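Local atomic coordinates of glycoside hydrolase, family 11\:clostridium cellulosome enzyme, dockerin type i\:polysaccharide (Clostridium thermocellum, PDB entry 2C71), a protein that removes acetyl groups from acetylated xylan as a metal-dependent family 4 carbohydrate esterase, probably contributing to plant cell-wall breakdown. Residues Arg22-Val32 / Pro165-Lys176; Phe113-Gly123 / Ile196-Asn205. All blocks are in the same frame, centred on the assembly; numbering follows the deposited sequence. Where two conformers were deposited one is given.

Contact 1: Arg22-Val32 / Pro165-Lys176; sequences RVLDKLDKYNV and PEALDIIIPTLK
L27 and I172 touch where two helices on the outside of the NodB-homology barrel, 17-30 and 164-177, pack almost parallel. The axes of the paired segments are inclined by 23° and approach to 9.2 Å. The inner side is tightly filled by apolar groups. At one end the ring of P165 packs against the start of 22-32, its CG 3.7 Å from R22 CB and also touching V23 CG2. Further along, L168 CD1 lies among V23, K26 and L27. I172 divides its branches, CD1 meeting L27 CD2 and CG2 lying 3.7 Å from V32 CG2. Strand 6-12 closes off this side, with L9 and F11 against V23, L27 and L168.

Toward solvent the packing gives way to charge. Y30 forms the boundary as a knob among L168, D169, I172 and P173: I172 CB and P173 CD lie over the rim of one ring face, and the aliphatic CG of K29 covers the centre of the other. Its OH donates to D169 OD1 at 2.7 Å, on the anti side of a carboxylate turned 66° from the ring. K26, bent at chi2, brings NZ to the syn side of D169 OD2 at 2.8 Å. K29 instead runs fully extended, with CG trans to its own N (chi1 179°), and its NZ reaches D169 OD1 from above the carboxylate plane at 3.1 Å. Three donors thus fix the rotation of one partly exposed carboxylate and probably favour its ionised form. Where the chain leaves helix 17-30 through a Schellman motif at N31, K176 NZ donates to Y30 O at 3.1 Å, in the carbonyl plane, and a water joins the same ammonium group to N31 O.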
# COMPACT_ATOMS: atom_id res chain seq x y z
N ARG A 22 12.30 -8.40 -2.46
CA ARG A 22 13.33 -7.42 -2.12
C ARG A 22 12.87 -6.46 -1.05
O ARG A 22 13.63 -6.09 -0.15
CB ARG A 22 13.78 -6.65 -3.37
CG ARG A 22 14.40 -7.45 -4.44
CD ARG A 22 14.70 -6.56 -5.64
NE ARG A 22 15.18 -7.39 -6.70
CZ ARG A 22 15.23 -7.00 -7.94
NH1 ARG A 22 14.75 -5.80 -8.31
NH2 ARG A 22 15.75 -7.83 -8.84
N VAL A 23 11.61 -6.00 -1.16
CA VAL A 23 11.04 -5.12 -0.14
C VAL A 23 10.88 -5.88 1.17
O VAL A 23 11.27 -5.37 2.23
CB VAL A 23 9.72 -4.52 -0.60
CG1 VAL A 23 8.99 -3.80 0.53
CG2 VAL A 23 9.96 -3.52 -1.77
N LEU A 24 10.30 -7.08 1.14
CA LEU A 24 10.09 -7.84 2.37
C LEU A 24 11.41 -8.11 3.09
O LEU A 24 11.45 -8.10 4.32
CB LEU A 24 9.34 -9.14 2.09
CG LEU A 24 7.86 -8.95 1.70
CD1 LEU A 24 7.29 -10.24 1.10
CD2 LEU A 24 7.01 -8.52 2.90
N ASP A 25 12.48 -8.36 2.34
CA ASP A 25 13.80 -8.58 2.96
C ASP A 25 14.25 -7.35 3.72
O ASP A 25 14.84 -7.49 4.79
CB ASP A 25 14.82 -9.00 1.94
CG ASP A 25 14.61 -10.41 1.39
OD1 ASP A 25 13.86 -11.21 1.92
OD2 ASP A 25 15.34 -10.74 0.40
N LYS A 26 14.07 -6.13 3.17
CA LYS A 26 14.42 -4.91 3.89
C LYS A 26 13.58 -4.76 5.15
O LYS A 26 14.07 -4.37 6.21
CB LYS A 26 14.21 -3.67 3.02
CG LYS A 26 15.09 -3.56 1.80
CD LYS A 26 16.58 -3.47 2.10
CE LYS A 26 17.37 -3.41 0.82
NZ LYS A 26 18.79 -3.41 1.02
N LEU A 27 12.28 -5.03 5.04
CA LEU A 27 11.39 -4.89 6.20
C LEU A 27 11.78 -5.88 7.28
O LEU A 27 11.72 -5.56 8.49
CB LEU A 27 9.94 -5.02 5.80
CG LEU A 27 9.49 -4.00 4.74
CD1 LEU A 27 8.04 -4.35 4.31
CD2 LEU A 27 9.59 -2.59 5.21
N ASP A 28 12.23 -7.07 6.92
CA ASP A 28 12.73 -8.03 7.91
C ASP A 28 14.00 -7.49 8.56
O ASP A 28 14.18 -7.63 9.79
CB ASP A 28 13.04 -9.40 7.26
CG ASP A 28 11.83 -10.25 6.89
OD1 ASP A 28 10.73 -10.02 7.43
OD2 ASP A 28 12.05 -11.19 6.06
N LYS A 29 14.92 -6.95 7.77
CA LYS A 29 16.18 -6.44 8.30
C LYS A 29 15.97 -5.42 9.38
O LYS A 29 16.67 -5.40 10.40
CB LYS A 29 17.01 -5.84 7.15
CG LYS A 29 18.34 -5.24 7.48
CD LYS A 29 18.88 -4.50 6.12
CE LYS A 29 20.21 -3.89 6.24
NZ LYS A 29 20.63 -3.37 4.92
N TYR A 30 14.98 -4.55 9.19
CA TYR A 30 14.68 -3.45 10.13
C TYR A 30 13.55 -3.75 11.10
O TYR A 30 13.21 -2.93 11.93
CB TYR A 30 14.38 -2.16 9.34
CG TYR A 30 15.54 -1.70 8.56
CD1 TYR A 30 16.64 -1.23 9.23
CD2 TYR A 30 15.57 -1.70 7.16
CE1 TYR A 30 17.78 -0.83 8.52
CE2 TYR A 30 16.69 -1.29 6.45
CZ TYR A 30 17.80 -0.85 7.14
OH TYR A 30 18.96 -0.45 6.50
N ASN A 31 12.97 -4.94 10.98
CA ASN A 31 11.84 -5.34 11.82
C ASN A 31 10.67 -4.37 11.70
O ASN A 31 10.09 -3.96 12.71
CB ASN A 31 12.28 -5.45 13.28
CG ASN A 31 11.23 -6.10 14.16
OD1 ASN A 31 11.13 -5.81 15.35
ND2 ASN A 31 10.43 -6.99 13.57
N VAL A 32 10.33 -4.01 10.47
CA VAL A 32 9.32 -2.99 10.22
C VAL A 32 8.08 -3.59 9.57
O VAL A 32 8.18 -4.41 8.65
CB VAL A 32 9.86 -1.86 9.33
CG1 VAL A 32 8.71 -1.09 8.69
CG2 VAL A 32 10.75 -0.93 10.14
N PRO A 165 13.64 -0.68 -2.80
CA PRO A 165 14.18 -1.39 -1.61
C PRO A 165 15.38 -0.64 -1.02
O PRO A 165 15.49 -0.49 0.20
CB PRO A 165 14.54 -2.79 -2.14
CG PRO A 165 13.60 -2.98 -3.33
CD PRO A 165 13.50 -1.60 -3.95
N GLU A 166 16.30 -0.23 -1.89
CA GLU A 166 17.50 0.48 -1.43
C GLU A 166 17.15 1.81 -0.77
O GLU A 166 17.81 2.25 0.19
CB GLU A 166 18.46 0.61 -2.61
CG GLU A 166 19.06 -0.74 -3.06
CD GLU A 166 18.07 -1.75 -3.68
OE1 GLU A 166 17.18 -1.39 -4.49
OE2 GLU A 166 18.21 -2.94 -3.32
N ALA A 167 16.10 2.48 -1.24
CA ALA A 167 15.64 3.71 -0.59
C ALA A 167 15.28 3.44 0.86
O ALA A 167 15.44 4.32 1.72
CB ALA A 167 14.48 4.31 -1.34
N LEU A 168 14.74 2.26 1.17
CA LEU A 168 14.33 1.93 2.53
C LEU A 168 15.53 1.89 3.50
O LEU A 168 15.33 2.12 4.69
CB LEU A 168 13.58 0.60 2.58
CG LEU A 168 12.29 0.56 1.75
CD1 LEU A 168 11.69 -0.85 1.80
CD2 LEU A 168 11.28 1.55 2.26
N ASP A 169 16.72 1.61 2.98
CA ASP A 169 17.94 1.67 3.83
C ASP A 169 18.26 3.04 4.35
O ASP A 169 19.04 3.14 5.31
CB ASP A 169 19.17 1.13 3.09
CG ASP A 169 19.13 -0.37 2.91
OD1 ASP A 169 18.83 -1.11 3.89
OD2 ASP A 169 19.43 -0.82 1.79
N ILE A 170 17.72 4.10 3.73
CA ILE A 170 17.80 5.47 4.22
C ILE A 170 16.53 5.84 4.98
O ILE A 170 16.59 6.38 6.09
CB ILE A 170 18.09 6.45 3.09
CG1 ILE A 170 19.40 6.13 2.42
CG2 ILE A 170 18.05 7.88 3.59
CD1 ILE A 170 19.59 6.82 1.07
N ILE A 171 15.36 5.60 4.37
CA ILE A 171 14.10 6.00 4.99
C ILE A 171 13.93 5.46 6.39
O ILE A 171 13.54 6.21 7.30
CB ILE A 171 12.91 5.57 4.09
CG1 ILE A 171 12.93 6.33 2.74
CG2 ILE A 171 11.60 5.77 4.80
CD1 ILE A 171 12.06 5.68 1.68
N ILE A 172 14.09 4.15 6.54
CA ILE A 172 13.74 3.52 7.83
C ILE A 172 14.66 4.04 8.96
O ILE A 172 14.17 4.53 9.97
CB ILE A 172 13.58 2.01 7.70
CG1 ILE A 172 12.35 1.68 6.86
CG2 ILE A 172 13.50 1.40 9.12
CD1 ILE A 172 12.26 0.23 6.42
N PRO A 173 15.99 3.96 8.79
CA PRO A 173 16.85 4.49 9.88
C PRO A 173 16.64 5.98 10.14
O PRO A 173 16.65 6.41 11.30
CB PRO A 173 18.25 4.15 9.39
CG PRO A 173 18.09 2.99 8.46
CD PRO A 173 16.80 3.24 7.78
N THR A 174 16.45 6.78 9.09
CA THR A 174 16.31 8.22 9.29
C THR A 174 15.04 8.52 10.06
O THR A 174 15.07 9.27 11.05
CB THR A 174 16.27 9.00 7.96
OG1 THR A 174 17.53 8.89 7.31
CG2 THR A 174 15.95 10.48 8.18
N LEU A 175 13.92 7.94 9.66
CA LEU A 175 12.69 8.26 10.37
C LEU A 175 12.72 7.68 11.80
O LEU A 175 12.24 8.33 12.73
CB LEU A 175 11.47 7.82 9.58
CG LEU A 175 11.27 8.53 8.24
CD1 LEU A 175 9.95 8.13 7.58
CD2 LEU A 175 11.38 10.09 8.41
N LYS A 176 13.29 6.49 11.99
CA LYS A 176 13.41 6.01 13.38
C LYS A 176 14.22 6.99 14.22
O LYS A 176 13.90 7.23 15.39
CB LYS A 176 14.04 4.62 13.43
CG LYS A 176 13.09 3.52 13.03
CD LYS A 176 13.73 2.18 13.29
CE LYS A 176 12.87 1.00 12.91
NZ LYS A 176 13.43 -0.27 13.49
O HOH W 1 19.97 -3.97 -1.44
O HOH W 2 10.95 -1.59 14.17

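Contact 2: Phe113-Gly123 / Ile196-Asn205; sequences FNNVDLVFVGG and IDPSVKRMYN
A parallel beta bridge between V121 and Y204 ties the loop after helix 185-192 to the chain running through strand 119-120 and on to G123. Y204 N donates to F120 O over 2.9 Å in a straight bond (180°), and G122 N returns to Y204 O at 2.7 Å. G122 has no side chain, and N205 OD1 sits 3.5 Å from its CA while taking the N-H of G123 on an in-plane lone pair at 2.9 Å. M203 CG packs against the V121-G122 peptide.

Toward F113 the backbones are linked through water 5, which accepts from F120 N and donates to V200 O and R202 O. The F113 ring is held between K201 O, over the centre of one face, and F120 CE2, toward the rim of the other. K201 bends at chi2 (-20°, nearly eclipsed) to put NZ 2.8 Å from F113 O; P198 O and two waters also lie within hydrogen-bonding range of NZ, four acceptors sharing three protons, and one water leads on to D117 OD1. V119 spreads its methyls, CG1 to Y204 CE1 at 3.6 Å and CG2 to I196 CG2.

Strand 100-101 hydrogen-bonds to V119 and V121, while F189 of helix 185-192 makes an edge-to-face ring contact with Y204 and also touches V119 and I196.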
# COMPACT_ATOMS: atom_id res chain seq x y z
N PHE A 113 -16.56 5.90 -5.14
CA PHE A 113 -16.79 5.94 -3.70
C PHE A 113 -18.04 5.18 -3.33
O PHE A 113 -18.08 4.47 -2.33
CB PHE A 113 -16.91 7.38 -3.19
CG PHE A 113 -15.59 8.02 -2.87
CD1 PHE A 113 -14.79 7.53 -1.79
CD2 PHE A 113 -15.12 9.10 -3.59
CE1 PHE A 113 -13.62 8.16 -1.49
CE2 PHE A 113 -13.94 9.72 -3.25
CZ PHE A 113 -13.18 9.23 -2.17
N ASN A 114 -19.12 5.29 -4.12
CA ASN A 114 -20.43 4.67 -3.85
C ASN A 114 -20.40 3.18 -3.93
O ASN A 114 -21.30 2.53 -3.41
CB ASN A 114 -21.54 5.14 -4.80
CG ASN A 114 -22.91 5.02 -4.20
OD1 ASN A 114 -23.11 5.36 -3.05
ND2 ASN A 114 -23.85 4.49 -4.97
N ASN A 115 -19.44 2.62 -4.68
CA ASN A 115 -19.47 1.20 -5.00
C ASN A 115 -18.31 0.41 -4.41
O ASN A 115 -18.16 -0.77 -4.75
CB ASN A 115 -19.58 1.04 -6.52
CG ASN A 115 -20.96 1.37 -7.01
OD1 ASN A 115 -21.90 0.58 -6.83
ND2 ASN A 115 -21.10 2.55 -7.55
N VAL A 116 -17.52 1.03 -3.55
CA VAL A 116 -16.43 0.35 -2.84
C VAL A 116 -16.61 0.59 -1.33
O VAL A 116 -16.46 1.70 -0.84
CB VAL A 116 -15.06 0.83 -3.31
CG1 VAL A 116 -13.93 0.04 -2.58
CG2 VAL A 116 -14.86 0.74 -4.83
N ASP A 117 -16.91 -0.50 -0.61
CA ASP A 117 -17.11 -0.48 0.84
C ASP A 117 -15.81 -0.79 1.59
O ASP A 117 -15.75 -1.71 2.41
CB ASP A 117 -18.20 -1.47 1.24
CG ASP A 117 -18.74 -1.21 2.64
OD1 ASP A 117 -18.83 -0.03 3.03
OD2 ASP A 117 -19.06 -2.19 3.34
N LEU A 118 -14.80 0.00 1.29
CA LEU A 118 -13.47 -0.04 1.90
C LEU A 118 -13.03 1.37 2.16
O LEU A 118 -13.54 2.31 1.52
CB LEU A 118 -12.43 -0.70 0.92
CG LEU A 118 -12.71 -2.17 0.54
CD1 LEU A 118 -11.86 -2.64 -0.62
CD2 LEU A 118 -12.51 -3.15 1.74
N VAL A 119 -12.09 1.56 3.10
CA VAL A 119 -11.55 2.90 3.37
C VAL A 119 -10.54 3.24 2.27
O VAL A 119 -9.63 2.45 2.00
CB VAL A 119 -10.93 2.96 4.76
CG1 VAL A 119 -10.20 4.27 4.95
CG2 VAL A 119 -12.04 2.78 5.83
N PHE A 120 -10.70 4.39 1.63
CA PHE A 120 -9.85 4.83 0.54
C PHE A 120 -8.59 5.51 1.08
O PHE A 120 -8.68 6.43 1.91
CB PHE A 120 -10.55 5.85 -0.35
CG PHE A 120 -11.56 5.27 -1.33
CD1 PHE A 120 -12.58 4.42 -0.93
CD2 PHE A 120 -11.52 5.66 -2.66
CE1 PHE A 120 -13.54 3.96 -1.83
CE2 PHE A 120 -12.45 5.19 -3.58
CZ PHE A 120 -13.46 4.35 -3.17
N VAL A 121 -7.43 5.07 0.61
CA VAL A 121 -6.17 5.67 1.01
C VAL A 121 -5.38 6.16 -0.21
O VAL A 121 -5.36 5.50 -1.25
CB VAL A 121 -5.29 4.68 1.80
CG1 VAL A 121 -5.87 4.46 3.19
CG2 VAL A 121 -5.18 3.36 1.06
N GLY A 122 -4.74 7.32 -0.07
CA GLY A 122 -3.79 7.78 -1.05
C GLY A 122 -2.37 7.82 -0.52
O GLY A 122 -1.72 6.78 -0.38
N GLY A 123 -1.88 9.01 -0.21
CA GLY A 123 -0.64 9.17 0.52
C GLY A 123 0.38 10.01 -0.21
O GLY A 123 0.23 10.39 -1.38
N ILE A 196 -12.07 2.73 11.63
CA ILE A 196 -11.83 2.30 10.25
C ILE A 196 -13.23 2.10 9.65
O ILE A 196 -13.84 1.05 9.77
CB ILE A 196 -10.98 1.03 10.18
CG1 ILE A 196 -9.65 1.26 10.90
CG2 ILE A 196 -10.74 0.65 8.73
CD1 ILE A 196 -8.86 0.01 11.13
N ASP A 197 -13.75 3.18 9.07
CA ASP A 197 -15.15 3.29 8.73
C ASP A 197 -15.33 3.56 7.24
O ASP A 197 -15.14 4.70 6.78
CB ASP A 197 -15.79 4.43 9.54
CG ASP A 197 -17.28 4.58 9.27
OD1 ASP A 197 -17.86 3.83 8.43
OD2 ASP A 197 -17.89 5.46 9.95
N PRO A 198 -15.70 2.54 6.45
CA PRO A 198 -15.84 2.69 5.03
C PRO A 198 -17.01 3.55 4.58
O PRO A 198 -17.14 3.80 3.41
CB PRO A 198 -15.87 1.19 4.56
CG PRO A 198 -16.53 0.55 5.70
CD PRO A 198 -15.94 1.16 6.88
N SER A 199 -17.83 3.98 5.53
CA SER A 199 -18.90 4.94 5.24
C SER A 199 -18.33 6.35 5.07
O SER A 199 -19.04 7.25 4.62
CB SER A 199 -19.95 4.92 6.35
OG SER A 199 -19.53 5.71 7.46
N VAL A 200 -17.06 6.52 5.42
CA VAL A 200 -16.34 7.74 5.09
C VAL A 200 -15.96 7.78 3.61
O VAL A 200 -15.12 7.01 3.16
CB VAL A 200 -15.07 7.90 5.95
CG1 VAL A 200 -14.28 9.12 5.51
CG2 VAL A 200 -15.44 7.99 7.42
N LYS A 201 -16.57 8.70 2.87
CA LYS A 201 -16.35 8.79 1.43
C LYS A 201 -15.30 9.85 1.10
O LYS A 201 -15.54 10.75 0.30
CB LYS A 201 -17.66 9.11 0.70
CG LYS A 201 -18.54 7.89 0.46
CD LYS A 201 -17.74 6.60 0.55
CE LYS A 201 -18.65 5.40 0.73
NZ LYS A 201 -17.93 4.12 0.47
N ARG A 202 -14.13 9.72 1.72
CA ARG A 202 -13.04 10.63 1.49
C ARG A 202 -11.75 9.82 1.43
O ARG A 202 -11.63 8.76 2.03
CB ARG A 202 -12.99 11.63 2.60
CG ARG A 202 -14.30 12.43 2.69
CD ARG A 202 -14.39 13.28 3.87
NE ARG A 202 -13.40 14.31 3.76
CZ ARG A 202 -13.07 15.12 4.76
NH1 ARG A 202 -13.65 14.98 5.94
NH2 ARG A 202 -12.14 16.05 4.58
N MET A 203 -10.80 10.32 0.65
CA MET A 203 -9.49 9.65 0.53
C MET A 203 -8.54 10.15 1.62
O MET A 203 -8.32 11.34 1.77
CB MET A 203 -8.85 9.77 -0.86
CG MET A 203 -7.62 8.80 -1.07
SD MET A 203 -7.42 8.26 -2.73
CE MET A 203 -7.36 9.79 -3.62
N TYR A 204 -7.99 9.21 2.37
CA TYR A 204 -7.03 9.53 3.44
C TYR A 204 -5.64 9.56 2.87
O TYR A 204 -5.12 8.55 2.36
CB TYR A 204 -7.05 8.49 4.52
CG TYR A 204 -8.29 8.46 5.36
CD1 TYR A 204 -9.46 7.85 4.93
CD2 TYR A 204 -8.28 9.03 6.65
CE1 TYR A 204 -10.59 7.79 5.72
CE2 TYR A 204 -9.40 8.95 7.45
CZ TYR A 204 -10.56 8.36 6.96
OH TYR A 204 -11.70 8.29 7.77
N ASN A 205 -4.95 10.71 2.96
CA ASN A 205 -3.52 10.82 2.69
C ASN A 205 -2.70 10.76 3.98
O ASN A 205 -1.48 10.60 3.95
CB ASN A 205 -3.20 12.08 1.91
CG ASN A 205 -3.92 12.14 0.60
OD1 ASN A 205 -3.79 11.17 -0.21
ND2 ASN A 205 -4.64 13.18 0.35
O HOH W 3 -19.58 2.06 1.40
O HOH W 4 -15.14 4.63 1.33
O HOH W 5 -12.46 6.32 2.83

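The two contacts lie on opposite sides of the chain's centre, their centres about 28 Å apart, and have no secondary-structure element in common, although their segments alternate along the chain. Both are partly buried. Contact 1 joins two regular helices mainly through side chains, with an apolar side facing the main parallel sheet and a salt-bridge network facing solvent. Contact 2 joins a short strand and its preceding helix to an irregular C-terminal loop; there main-chain hydrogen bonds and bridging waters carry much of the polar chemistry, and K201 is held by carbonyls and waters, whereas K26 and K29 of contact 1 pair with a carboxylate. Neither contact includes the magnesium ligands D13 and H64.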